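Long-range contact in L544 (Acanthamoeba polyphaga mimivirus, PDB 4AMQ), which is a virion-associated protein that acts as a nucleotidyl transferase and probably uses manganese ions in its catalytic site: residues A[22-27]-A[62-67]. Numbering follows the deposited sequence.
Sequences RMLIFT and PYITDI. With MN (manganese (II) ion), chain B; MN (manganese (II) ion), chain C.
Phe26 and Pro62 join the two segments through the backbone: Phe26 N donates to Pro62 O at 2.9 Å (N-H...O angle 151°). The same oxygen receives a CA-H...O contact from Ile25 CA at 3.1 Å, so two successive residues of 22-27 converge on one carbonyl. The Phe26 bond is the one hydrogen bond between the two backbones, with no strand pairing; the rest is side-chain packing. Deeper in, Ile64 points at the opposing segment. Its CD1 lies 3.8 Å from Phe26 CA, while Leu24 CD2 approaches Ile64 CB to 4.0 Å; with CG anti to the backbone N (chi1 -176°), Leu24 reaches this flank of Ile64. Leu30 of helix 28-42 touches both Leu24 and Ile64. Ile25 and Tyr63 run side by side, Ile25 CD1 standing 3.6 Å from Tyr63 CD1, and Met23 CE meets the ring edge at CE1. Gln278 NE2 of helix 274-292 hydrogen-bonds both Leu24 O and Ile64 O, bridging the segments. Beyond Ile64, Thr65 OG1 donates to the anti lone pair of Asp66 OD1 at 3.0 Å. Asp66 OD1 binds the chain B manganese at 2.4 Å and OD2 the chain C manganese at 2.2 Å, so the carboxylate spans them. Asp68 of strand 66-72 joins it at both ions and Asp213, on adjacent strand 209-217, at one, consistent with the two-metal centre of nucleotidyltransferase folds.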
ATOM      1  N   ARG A  22       1.010  10.333 -21.374  1.00 66.00           N
ATOM      2  CA  ARG A  22       0.677  11.059 -20.153  1.00 66.24           C
ATOM      3  C   ARG A  22       0.684  10.131 -18.942  1.00 58.79           C
ATOM      4  O   ARG A  22       1.481  10.304 -18.020  1.00 58.28           O
ATOM      5  CB  ARG A  22      -0.687  11.738 -20.287  1.00 66.96           C
ATOM      6  CG  ARG A  22      -1.120  12.503 -19.047  1.00 68.59           C
ATOM      7  CD  ARG A  22      -0.083  13.539 -18.646  1.00 67.74           C
ATOM      8  NE  ARG A  22       0.183  14.490 -19.722  1.00 70.04           N
ATOM      9  CZ  ARG A  22      -0.490  15.622 -19.901  1.00 73.42           C
ATOM     10  NH1 ARG A  22      -1.474  15.947 -19.073  1.00 66.67           N
ATOM     11  NH2 ARG A  22      -0.180  16.429 -20.908  1.00 77.54           N
ATOM     12  N   MET A  23      -0.209   9.146 -18.956  1.00 57.42           N
ATOM     13  CA  MET A  23      -0.299   8.171 -17.876  1.00 54.40           C
ATOM     14  C   MET A  23       1.057   7.560 -17.546  1.00 48.35           C
ATOM     15  O   MET A  23       1.956   7.537 -18.387  1.00 55.20           O
ATOM     16  CB  MET A  23      -1.279   7.057 -18.246  1.00 49.25           C
ATOM     17  CG  MET A  23      -2.705   7.521 -18.443  1.00 53.79           C
ATOM     18  SD  MET A  23      -3.816   6.136 -18.738  1.00 53.10           S
ATOM     19  CE  MET A  23      -3.104   5.456 -20.233  1.00 50.53           C
ATOM     20  N   LEU A  24       1.199   7.065 -16.320  1.00 43.90           N
ATOM     21  CA  LEU A  24       2.417   6.377 -15.914  1.00 44.80           C
ATOM     22  C   LEU A  24       2.379   4.919 -16.358  1.00 45.10           C
ATOM     23  O   LEU A  24       1.803   4.065 -15.682  1.00 39.27           O
ATOM     24  CB  LEU A  24       2.614   6.457 -14.400  1.00 43.74           C
ATOM     25  CG  LEU A  24       3.926   5.841 -13.904  1.00 43.48           C
ATOM     26  CD1 LEU A  24       5.110   6.645 -14.412  1.00 46.96           C
ATOM     27  CD2 LEU A  24       3.954   5.748 -12.388  1.00 43.13           C
ATOM     28  N   ILE A  25       2.993   4.644 -17.503  1.00 44.46           N
ATOM     29  CA  ILE A  25       3.029   3.299 -18.060  1.00 40.21           C
ATOM     30  C   ILE A  25       4.461   2.785 -18.021  1.00 38.04           C
ATOM     31  O   ILE A  25       5.408   3.568 -18.057  1.00 39.70           O
ATOM     32  CB  ILE A  25       2.528   3.289 -19.518  1.00 42.26           C
ATOM     33  CG1 ILE A  25       1.156   3.963 -19.622  1.00 47.51           C
ATOM     34  CG2 ILE A  25       2.467   1.871 -20.060  1.00 43.55           C
ATOM     35  CD1 ILE A  25       0.048   3.209 -18.925  1.00 40.40           C
ATOM     36  N   PHE A  26       4.631   1.472 -17.939  1.00 40.92           N
ATOM     37  CA  PHE A  26       5.975   0.919 -17.905  1.00 41.21           C
ATOM     38  C   PHE A  26       6.687   1.081 -19.249  1.00 40.17           C
ATOM     39  O   PHE A  26       6.119   0.807 -20.308  1.00 39.56           O
ATOM     40  CB  PHE A  26       5.966  -0.552 -17.487  1.00 41.69           C
ATOM     41  CG  PHE A  26       7.338  -1.120 -17.277  1.00 43.56           C
ATOM     42  CD1 PHE A  26       8.093  -1.557 -18.352  1.00 40.71           C
ATOM     43  CD2 PHE A  26       7.886  -1.189 -16.008  1.00 44.63           C
ATOM     44  CE1 PHE A  26       9.360  -2.066 -18.163  1.00 44.47           C
ATOM     45  CE2 PHE A  26       9.154  -1.701 -15.813  1.00 42.73           C
ATOM     46  CZ  PHE A  26       9.891  -2.137 -16.892  1.00 44.57           C
ATOM     47  N   THR A  27       7.926   1.559 -19.187  1.00 41.10           N
ATOM     48  CA  THR A  27       8.841   1.550 -20.325  1.00 43.31           C
ATOM     49  C   THR A  27      10.240   1.310 -19.780  1.00 43.74           C
ATOM     50  O   THR A  27      10.479   1.485 -18.583  1.00 40.22           O
ATOM     51  CB  THR A  27       8.835   2.879 -21.115  1.00 42.68           C
ATOM     52  OG1 THR A  27       9.281   3.947 -20.271  1.00 43.63           O
ATOM     53  CG2 THR A  27       7.446   3.192 -21.648  1.00 46.04           C
ATOM     54  N   PRO A  62       2.036  -3.080 -17.078  1.00 31.68           N
ATOM     55  CA  PRO A  62       1.904  -1.857 -17.879  1.00 31.68           C
ATOM     56  C   PRO A  62       1.450  -0.648 -17.060  1.00 35.39           C
ATOM     57  O   PRO A  62       1.969   0.447 -17.260  1.00 33.84           O
ATOM     58  CB  PRO A  62       0.845  -2.230 -18.924  1.00 30.52           C
ATOM     59  CG  PRO A  62       0.114  -3.390 -18.342  1.00 34.06           C
ATOM     60  CD  PRO A  62       1.130  -4.144 -17.539  1.00 32.99           C
ATOM     61  N   TYR A  63       0.502  -0.845 -16.150  1.00 31.16           N
ATOM     62  CA  TYR A  63       0.003   0.260 -15.341  1.00 28.67           C
ATOM     63  C   TYR A  63       0.667   0.293 -13.973  1.00 30.32           C
ATOM     64  O   TYR A  63       0.094  -0.165 -12.985  1.00 30.25           O
ATOM     65  CB  TYR A  63      -1.515   0.178 -15.193  1.00 30.83           C
ATOM     66  CG  TYR A  63      -2.264   0.375 -16.492  1.00 34.60           C
ATOM     67  CD1 TYR A  63      -2.541   1.650 -16.969  1.00 31.95           C
ATOM     68  CD2 TYR A  63      -2.695  -0.715 -17.240  1.00 33.03           C
ATOM     69  CE1 TYR A  63      -3.230   1.835 -18.155  1.00 39.22           C
ATOM     70  CE2 TYR A  63      -3.382  -0.542 -18.425  1.00 32.77           C
ATOM     71  CZ  TYR A  63      -3.647   0.734 -18.879  1.00 39.30           C
ATOM     72  OH  TYR A  63      -4.331   0.911 -20.059  1.00 37.59           O
ATOM     73  N   ILE A  64       1.873   0.847 -13.924  1.00 30.95           N
ATOM     74  CA  ILE A  64       2.668   0.863 -12.700  1.00 33.58           C
ATOM     75  C   ILE A  64       1.866   1.336 -11.487  1.00 32.64           C
ATOM     76  O   ILE A  64       1.177   2.355 -11.543  1.00 28.00           O
ATOM     77  CB  ILE A  64       3.924   1.741 -12.858  1.00 38.35           C
ATOM     78  CG1 ILE A  64       4.790   1.219 -14.007  1.00 39.33           C
ATOM     79  CG2 ILE A  64       4.721   1.778 -11.561  1.00 35.86           C
ATOM     80  CD1 ILE A  64       6.047   2.022 -14.233  1.00 44.30           C
ATOM     81  N   THR A  65       1.959   0.580 -10.396  1.00 29.88           N
ATOM     82  CA  THR A  65       1.267   0.917  -9.158  1.00 27.04           C
ATOM     83  C   THR A  65       2.256   1.388  -8.100  1.00 30.38           C
ATOM     84  O   THR A  65       2.157   2.507  -7.598  1.00 30.26           O
ATOM     85  CB  THR A  65       0.473  -0.279  -8.614  1.00 30.05           C
ATOM     86  OG1 THR A  65       1.344  -1.410  -8.470  1.00 34.11           O
ATOM     87  CG2 THR A  65      -0.656  -0.636  -9.565  1.00 25.93           C
ATOM     88  N   ASP A  66       3.214   0.528  -7.771  1.00 27.21           N
ATOM     89  CA  ASP A  66       4.246   0.873  -6.810  1.00 29.02           C
ATOM     90  C   ASP A  66       5.497   0.036  -7.046  1.00 32.80           C
ATOM     91  O   ASP A  66       5.511  -0.848  -7.904  1.00 36.69           O
ATOM     92  CB  ASP A  66       3.737   0.663  -5.385  1.00 34.11           C
ATOM     93  CG  ASP A  66       3.460  -0.795  -5.079  1.00 39.48           C
ATOM     94  OD1 ASP A  66       2.754  -1.451  -5.871  1.00 42.42           O
ATOM     95  OD2 ASP A  66       3.960  -1.290  -4.051  1.00 44.69           O
ATOM     96  N   ILE A  67       6.547   0.319  -6.285  1.00 33.58           N
ATOM     97  CA  ILE A  67       7.780  -0.455  -6.372  1.00 32.74           C
ATOM     98  C   ILE A  67       8.117  -1.084  -5.023  1.00 31.14           C
ATOM     99  O   ILE A  67       8.185  -0.393  -4.006  1.00 30.55           O
ATOM    100  CB  ILE A  67       8.972   0.400  -6.869  1.00 33.37           C
ATOM    101  CG1 ILE A  67       8.814   0.755  -8.352  1.00 35.89           C
ATOM    102  CG2 ILE A  67      10.286  -0.339  -6.658  1.00 30.36           C
ATOM    103  CD1 ILE A  67       7.763   1.811  -8.638  1.00 35.77           C
TER
HETATM  104 MN    MN B 639       3.629  -3.578  -5.256  1.00 75.03          MN
HETATM  105 MN    MN C 640       4.135  -1.983  -1.973  1.00 38.87          MN
HETATM  106  O   HOH W   1       1.510  -4.057  -5.864  1.00 48.02           O
HETATM  107  O   HOH W   2       1.855  -1.208  -1.098  1.00 41.31           O